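Local structure of vacuolar-sorting protein BRO1 (Saccharomyces cerevisiae, 1ZB1) at residues E70-Y75 with F127-I132; E139-N142 with N147-A150; P292-L297 with I301-F306. The protein helps sort cargo into the intralumenal vesicles of multivesicular bodies and recruits the DOA4 deubiquitinase to endosomes. One frame throughout, in Å; residues are numbered along the deposited sequence.

Contact 1 (E70-Y75 with F127-I132); sequences EQNLKY and FNIAVI
N72 and I129 face each other, their CA atoms 6.4 Å apart, where the short segments 70-75 and 127-132 pass with an axial separation of 9.7 Å and N-to-C directions 151° apart. This is antiparallel helix packing inside the largely helical Bro1 domain, between helix 65-86 and helix 118-139, and all the residues that touch are buried. The central meeting is between the N72 stem and the I129 chain: CB of N72 sits 3.5 Å from CG1 of I129. Because that CG1 lies beside the backbone N of I129 (chi1 -75°), it extends toward the asparagine and carries I129 CD1 onward to within 3.6 Å of L73 CD1. L73 has a nearly eclipsed chi2 of -18°, so this leucine is either strained or imperfectly modelled. W349 of helix 349-371 touches both L73 and I129, adding a third helix to their apolar group. On the other flank, the N72 side chain crosses that of I132 at about a right angle, ND2 resting against the methyl CD1 of I132. That nitrogen is not left to an apolar surrounding: it donates to the backbone O atoms of A59 and L68, which fixes the amide's rotation and leaves OD1 to serve the polar side of the interface. There a water spans the gap, giving a proton to N72 OD1, although other acceptors compete for its protons. The same water accepts from N128 ND2 at 2.8 Å, while N128 OD1 takes the backbone N-H of K16.

Contact 2 (E139-N142 with N147-A150); sequences ENIN and NSIA
The backbone O of N140 receives a proton from a water at 2.6 Å, and that water accepts in turn from the backbone N of S148 at 3.0 Å. The two ends of this bridge belong to successive helices. N140 is the first residue to leave helical phi/psi after helix 118-139, and S148 lies in the first turn of helix 146-165, so the water joins the close of one helix to the start of the next across the turn of a helical hairpin. S148 reaches back a second time through its hydroxyl, which donates to the backbone O of A137. With chi1 at -64° the OG lies beside the serine's own nitrogen, on the side of the turn, and I141 CA comes within 3.3 Å of it. I141 covers this polar spot with carbon: its CD1 is 3.7 Å from S148 OG, and the same side chain also touches L193 of helix 176-198. Beside them the N140 and N147 amides cross with their planes 55° apart, but the modelled approach of N140 OD1 to N147 ND2 is too short and badly angled, hence doubtful. Water and hydroxyl thus give N140 O, S148 N and A137 O partners across the turn, which probably helps satisfy polar groups near the helix ends.

Contact 3 (P292-L297 with I301-F306); sequences PFKTWL and IDFDGF
F303 is held between K294 and I301, and its ring, with aliphatic groups on both faces, is the tight part of the contact. One face of the ring takes CB of K294 in a CH-pi contact, 3.9 Å from the ring centroid and 24° off the normal. CG2 of I301 lies against the opposite face, over the centre and 3.8 Å above the F303 ring plane. The edge is occupied as well: L297 O approaches near the plane, and L297 CB stands 4.0 Å from F303 CE2. That carbonyl accepts from the N-H of I301, the N-O distance being 2.9 Å and the N-H...O angle 157°. This bond, from residue i+4 back to i, closes the 297-301 turn within the link between helix 275-290 and helix 303-322. The latter begins with an N-cap: D302, at the centre of an inverse gamma turn, accepts from G305 N through OD1 at 2.6 Å, the nitrogen lying 36° out of the carboxylate plane. S290 at the end of helix 275-290 and L291 just after it also touch F303, so the ring is buried between the two helices and their link. Packing is slacker between L297 and I301, whose CD1 methyls are 4.4 Å apart, although both side chains are buried. The solvent side is looser still. K294 lays its CB and CD over the phenyl ring, but its amine leads away from the other segment, and NZ remains 6.6 Å from OD1 of the exposed D304, too far for a salt bridge. W296, also exposed, turns to K243 in a cation-pi pair.

How the contacts relate
The contacts follow one another along the chain without touching. Contacts 1 and 2 are the nearest in space, with centres about 17 Å apart, and helix 118-139 connects them: 127-132 lies within it and 139-142 runs from its end. Helix 146-165 is a second tie, since it carries 147-150 and its C158 touches I129. Contact 3 stands apart, its centre about 23 Å from that of contact 2 and about 35 Å from that of contact 1, which lies across the chain's centre from it. The Bro1 domain may bind Snf7, but these contacts themselves identify no binding site; they sample helix packing and two interhelical turns along an elongated domain.

Contact 1 (E70-Y75 with F127-I132)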
# COMPACT_ATOMS: atom_id res chain seq x y z
N GLU A 70 -9.77 -11.45 7.89
CA GLU A 70 -9.64 -12.76 8.53
C GLU A 70 -10.11 -13.88 7.60
O GLU A 70 -9.43 -14.90 7.47
CB GLU A 70 -10.46 -12.79 9.82
CG GLU A 70 -10.35 -14.09 10.61
CD GLU A 70 -11.41 -14.18 11.70
OE1 GLU A 70 -11.83 -13.12 12.21
OE2 GLU A 70 -11.82 -15.31 12.06
N GLN A 71 -11.28 -13.71 6.98
CA GLN A 71 -11.81 -14.75 6.08
C GLN A 71 -10.86 -15.00 4.92
O GLN A 71 -10.63 -16.15 4.52
CB GLN A 71 -13.18 -14.34 5.52
CG GLN A 71 -14.20 -13.88 6.56
CD GLN A 71 -14.30 -14.80 7.76
OE1 GLN A 71 -14.23 -14.34 8.90
NE2 GLN A 71 -14.47 -16.09 7.52
N ASN A 72 -10.30 -13.93 4.36
CA ASN A 72 -9.37 -14.05 3.24
C ASN A 72 -8.05 -14.72 3.62
O ASN A 72 -7.52 -15.52 2.85
CB ASN A 72 -9.13 -12.68 2.62
CG ASN A 72 -10.22 -12.29 1.64
OD1 ASN A 72 -10.17 -12.67 0.47
ND2 ASN A 72 -11.22 -11.55 2.12
N LEU A 73 -7.51 -14.38 4.79
CA LEU A 73 -6.25 -14.99 5.24
C LEU A 73 -6.47 -16.49 5.46
O LEU A 73 -5.61 -17.31 5.12
CB LEU A 73 -5.76 -14.37 6.55
CG LEU A 73 -4.81 -13.16 6.64
CD1 LEU A 73 -4.08 -12.94 5.34
CD2 LEU A 73 -5.59 -11.93 7.05
N LYS A 74 -7.62 -16.86 6.02
CA LYS A 74 -7.93 -18.27 6.25
C LYS A 74 -8.15 -19.00 4.93
O LYS A 74 -7.71 -20.15 4.76
CB LYS A 74 -9.18 -18.40 7.14
CG LYS A 74 -8.93 -17.96 8.58
CD LYS A 74 -10.13 -18.18 9.49
CE LYS A 74 -9.75 -17.89 10.95
NZ LYS A 74 -10.90 -17.99 11.89
N TYR A 75 -8.82 -18.35 3.99
CA TYR A 75 -9.05 -18.97 2.69
C TYR A 75 -7.72 -19.13 1.94
O TYR A 75 -7.51 -20.14 1.28
CB TYR A 75 -10.05 -18.16 1.86
CG TYR A 75 -10.44 -18.83 0.55
CD1 TYR A 75 -10.95 -20.13 0.54
CD2 TYR A 75 -10.24 -18.19 -0.68
CE1 TYR A 75 -11.26 -20.77 -0.66
CE2 TYR A 75 -10.55 -18.83 -1.89
CZ TYR A 75 -11.05 -20.12 -1.87
OH TYR A 75 -11.32 -20.78 -3.04
N PHE A 127 -4.34 -10.20 -3.55
CA PHE A 127 -4.48 -8.82 -4.00
C PHE A 127 -5.54 -8.15 -3.11
O PHE A 127 -5.36 -7.01 -2.65
CB PHE A 127 -4.93 -8.79 -5.47
CG PHE A 127 -5.07 -7.41 -6.04
CD1 PHE A 127 -6.24 -6.67 -5.85
CD2 PHE A 127 -4.03 -6.83 -6.77
CE1 PHE A 127 -6.38 -5.38 -6.36
CE2 PHE A 127 -4.14 -5.54 -7.30
CZ PHE A 127 -5.32 -4.81 -7.09
N ASN A 128 -6.64 -8.85 -2.87
CA ASN A 128 -7.70 -8.29 -2.03
C ASN A 128 -7.26 -8.17 -0.57
O ASN A 128 -7.64 -7.23 0.12
CB ASN A 128 -8.98 -9.14 -2.17
CG ASN A 128 -9.75 -8.81 -3.45
OD1 ASN A 128 -9.44 -7.84 -4.13
ND2 ASN A 128 -10.76 -9.61 -3.77
N ILE A 129 -6.44 -9.11 -0.10
CA ILE A 129 -5.93 -9.06 1.27
C ILE A 129 -5.12 -7.76 1.44
O ILE A 129 -5.26 -7.04 2.44
CB ILE A 129 -5.02 -10.29 1.55
CG1 ILE A 129 -5.89 -11.54 1.74
CG2 ILE A 129 -4.15 -10.04 2.78
CD1 ILE A 129 -5.10 -12.83 1.88
N ALA A 130 -4.28 -7.46 0.45
CA ALA A 130 -3.47 -6.24 0.49
C ALA A 130 -4.38 -5.01 0.52
O ALA A 130 -4.17 -4.07 1.30
CB ALA A 130 -2.54 -6.19 -0.74
N VAL A 131 -5.39 -5.01 -0.34
CA VAL A 131 -6.33 -3.88 -0.38
C VAL A 131 -7.05 -3.75 0.96
O VAL A 131 -7.22 -2.64 1.47
CB VAL A 131 -7.38 -4.05 -1.51
CG1 VAL A 131 -8.47 -2.99 -1.38
CG2 VAL A 131 -6.71 -3.93 -2.88
N ILE A 132 -7.49 -4.87 1.51
CA ILE A 132 -8.20 -4.84 2.78
C ILE A 132 -7.33 -4.25 3.90
O ILE A 132 -7.84 -3.56 4.78
CB ILE A 132 -8.72 -6.24 3.15
CG1 ILE A 132 -9.78 -6.68 2.13
CG2 ILE A 132 -9.35 -6.22 4.55
CD1 ILE A 132 -10.23 -8.12 2.26
O HOH W 1 -11.51 -11.51 -1.82

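Contact 2 (E139-N142 with N147-A150)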
# COMPACT_ATOMS: atom_id res chain seq x y z
N GLU A 139 -9.91 3.07 8.01
CA GLU A 139 -10.92 3.01 9.05
C GLU A 139 -10.40 3.38 10.44
O GLU A 139 -11.14 3.91 11.26
CB GLU A 139 -11.54 1.61 9.08
CG GLU A 139 -12.81 1.47 9.90
CD GLU A 139 -13.46 0.10 9.73
OE1 GLU A 139 -12.80 -0.91 10.06
OE2 GLU A 139 -14.62 0.04 9.27
N ASN A 140 -9.13 3.09 10.71
CA ASN A 140 -8.53 3.39 12.01
C ASN A 140 -7.64 4.62 11.98
O ASN A 140 -6.82 4.82 12.87
CB ASN A 140 -7.70 2.19 12.50
CG ASN A 140 -8.54 0.94 12.70
OD1 ASN A 140 -8.00 -0.16 12.85
ND2 ASN A 140 -9.85 1.10 12.71
N ILE A 141 -7.80 5.45 10.96
CA ILE A 141 -7.00 6.67 10.81
C ILE A 141 -7.40 7.69 11.88
O ILE A 141 -7.03 8.86 11.80
CB ILE A 141 -7.20 7.30 9.41
CG1 ILE A 141 -6.09 8.31 9.13
CG2 ILE A 141 -8.56 7.98 9.34
CD1 ILE A 141 -4.71 7.70 9.02
N ASN A 142 -8.15 7.23 12.87
CA ASN A 142 -8.62 8.09 13.95
C ASN A 142 -7.69 8.09 15.16
O ASN A 142 -7.62 9.08 15.88
CB ASN A 142 -10.03 7.67 14.37
CG ASN A 142 -11.03 7.80 13.24
OD1 ASN A 142 -11.35 8.91 12.81
ND2 ASN A 142 -11.53 6.67 12.76
N ASN A 147 -1.95 2.24 14.50
CA ASN A 147 -2.62 1.13 13.82
C ASN A 147 -2.60 1.28 12.30
O ASN A 147 -2.34 0.31 11.57
CB ASN A 147 -4.07 1.03 14.29
CG ASN A 147 -4.83 -0.09 13.59
OD1 ASN A 147 -4.77 -1.25 14.01
ND2 ASN A 147 -5.52 0.25 12.50
N SER A 148 -2.89 2.48 11.82
CA SER A 148 -2.91 2.74 10.38
C SER A 148 -1.54 2.50 9.75
O SER A 148 -1.45 2.00 8.63
CB SER A 148 -3.35 4.18 10.12
OG SER A 148 -4.69 4.36 10.54
N ILE A 149 -0.48 2.88 10.46
CA ILE A 149 0.87 2.68 9.95
C ILE A 149 1.16 1.19 9.83
O ILE A 149 1.68 0.71 8.80
CB ILE A 149 1.93 3.35 10.89
CG1 ILE A 149 1.83 4.87 10.77
CG2 ILE A 149 3.34 2.88 10.53
CD1 ILE A 149 2.79 5.63 11.67
N ALA A 150 0.82 0.44 10.88
CA ALA A 150 1.04 -1.00 10.91
C ALA A 150 0.30 -1.73 9.78
O ALA A 150 0.83 -2.67 9.19
CB ALA A 150 0.61 -1.56 12.26
O HOH W 2 -4.31 4.49 13.54

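Contact 3 (P292-L297 with I301-F306)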
# COMPACT_ATOMS: atom_id res chain seq x y z
N PRO A 292 0.97 23.99 -8.09
CA PRO A 292 0.15 23.64 -9.26
C PRO A 292 -0.49 22.25 -9.17
O PRO A 292 -1.38 21.93 -9.96
CB PRO A 292 1.15 23.73 -10.42
CG PRO A 292 2.17 24.71 -9.93
CD PRO A 292 2.35 24.29 -8.48
N PHE A 293 -0.06 21.44 -8.21
CA PHE A 293 -0.60 20.08 -8.07
C PHE A 293 -1.39 19.86 -6.78
O PHE A 293 -1.75 18.72 -6.47
CB PHE A 293 0.53 19.05 -8.13
CG PHE A 293 1.46 19.24 -9.29
CD1 PHE A 293 2.62 19.99 -9.15
CD2 PHE A 293 1.19 18.64 -10.52
CE1 PHE A 293 3.50 20.15 -10.22
CE2 PHE A 293 2.06 18.79 -11.59
CZ PHE A 293 3.22 19.55 -11.45
N LYS A 294 -1.68 20.94 -6.06
CA LYS A 294 -2.40 20.87 -4.79
C LYS A 294 -3.90 20.60 -4.87
O LYS A 294 -4.55 20.38 -3.84
CB LYS A 294 -2.20 22.17 -4.01
CG LYS A 294 -2.94 23.37 -4.62
CD LYS A 294 -2.91 24.57 -3.68
CE LYS A 294 -3.76 25.73 -4.20
NZ LYS A 294 -3.15 26.38 -5.39
N THR A 295 -4.43 20.62 -6.08
CA THR A 295 -5.87 20.44 -6.31
C THR A 295 -6.71 19.64 -5.30
O THR A 295 -7.68 20.17 -4.76
CB THR A 295 -6.10 19.85 -7.72
OG1 THR A 295 -5.28 20.55 -8.67
CG2 THR A 295 -7.56 20.01 -8.12
N TRP A 296 -6.35 18.39 -5.03
CA TRP A 296 -7.15 17.57 -4.11
C TRP A 296 -6.79 17.64 -2.63
O TRP A 296 -7.49 17.08 -1.79
CB TRP A 296 -7.11 16.10 -4.55
CG TRP A 296 -7.35 15.91 -6.02
CD1 TRP A 296 -6.40 15.85 -7.00
CD2 TRP A 296 -8.61 15.86 -6.68
NE1 TRP A 296 -6.99 15.77 -8.23
CE2 TRP A 296 -8.35 15.77 -8.07
CE3 TRP A 296 -9.94 15.88 -6.24
CZ2 TRP A 296 -9.38 15.71 -9.02
CZ3 TRP A 296 -10.96 15.81 -7.19
CH2 TRP A 296 -10.67 15.72 -8.57
N LEU A 297 -5.71 18.35 -2.31
CA LEU A 297 -5.25 18.45 -0.92
C LEU A 297 -5.53 19.77 -0.21
O LEU A 297 -5.23 19.91 0.97
CB LEU A 297 -3.75 18.19 -0.87
CG LEU A 297 -3.27 16.81 -1.31
CD1 LEU A 297 -1.78 16.88 -1.61
CD2 LEU A 297 -3.57 15.79 -0.24
N ILE A 301 -4.09 20.13 3.64
CA ILE A 301 -2.86 20.85 3.96
C ILE A 301 -3.06 22.36 3.83
O ILE A 301 -3.49 22.84 2.77
CB ILE A 301 -1.71 20.45 3.01
CG1 ILE A 301 -1.37 18.97 3.20
CG2 ILE A 301 -0.48 21.32 3.26
CD1 ILE A 301 -0.33 18.46 2.22
N ASP A 302 -2.75 23.11 4.88
CA ASP A 302 -2.90 24.56 4.86
C ASP A 302 -1.73 25.19 4.11
O ASP A 302 -0.83 25.79 4.72
CB ASP A 302 -2.94 25.10 6.29
CG ASP A 302 -3.39 26.56 6.35
OD1 ASP A 302 -2.97 27.36 5.49
OD2 ASP A 302 -4.17 26.89 7.27
N PHE A 303 -1.73 25.06 2.79
CA PHE A 303 -0.67 25.59 1.94
C PHE A 303 -0.34 27.08 2.17
O PHE A 303 0.84 27.45 2.24
CB PHE A 303 -1.02 25.37 0.47
CG PHE A 303 -0.93 23.93 0.04
CD1 PHE A 303 0.29 23.38 -0.33
CD2 PHE A 303 -2.07 23.13 0.01
CE1 PHE A 303 0.37 22.04 -0.73
CE2 PHE A 303 -1.99 21.79 -0.38
CZ PHE A 303 -0.77 21.25 -0.76
N ASP A 304 -1.36 27.92 2.26
CA ASP A 304 -1.13 29.35 2.46
C ASP A 304 -0.54 29.66 3.84
O ASP A 304 0.29 30.55 3.97
CB ASP A 304 -2.43 30.14 2.26
CG ASP A 304 -2.96 30.06 0.84
OD1 ASP A 304 -2.13 30.11 -0.10
OD2 ASP A 304 -4.19 29.94 0.65
N GLY A 305 -0.98 28.92 4.85
CA GLY A 305 -0.46 29.14 6.19
C GLY A 305 1.01 28.76 6.31
O GLY A 305 1.76 29.40 7.05
N PHE A 306 1.42 27.72 5.59
CA PHE A 306 2.80 27.28 5.63
C PHE A 306 3.69 28.26 4.87
O PHE A 306 4.83 28.51 5.26
CB PHE A 306 2.93 25.87 5.03
CG PHE A 306 4.32 25.31 5.09
CD1 PHE A 306 5.02 25.26 6.29
CD2 PHE A 306 4.93 24.82 3.94
CE1 PHE A 306 6.32 24.74 6.35
CE2 PHE A 306 6.23 24.30 3.98
CZ PHE A 306 6.92 24.26 5.19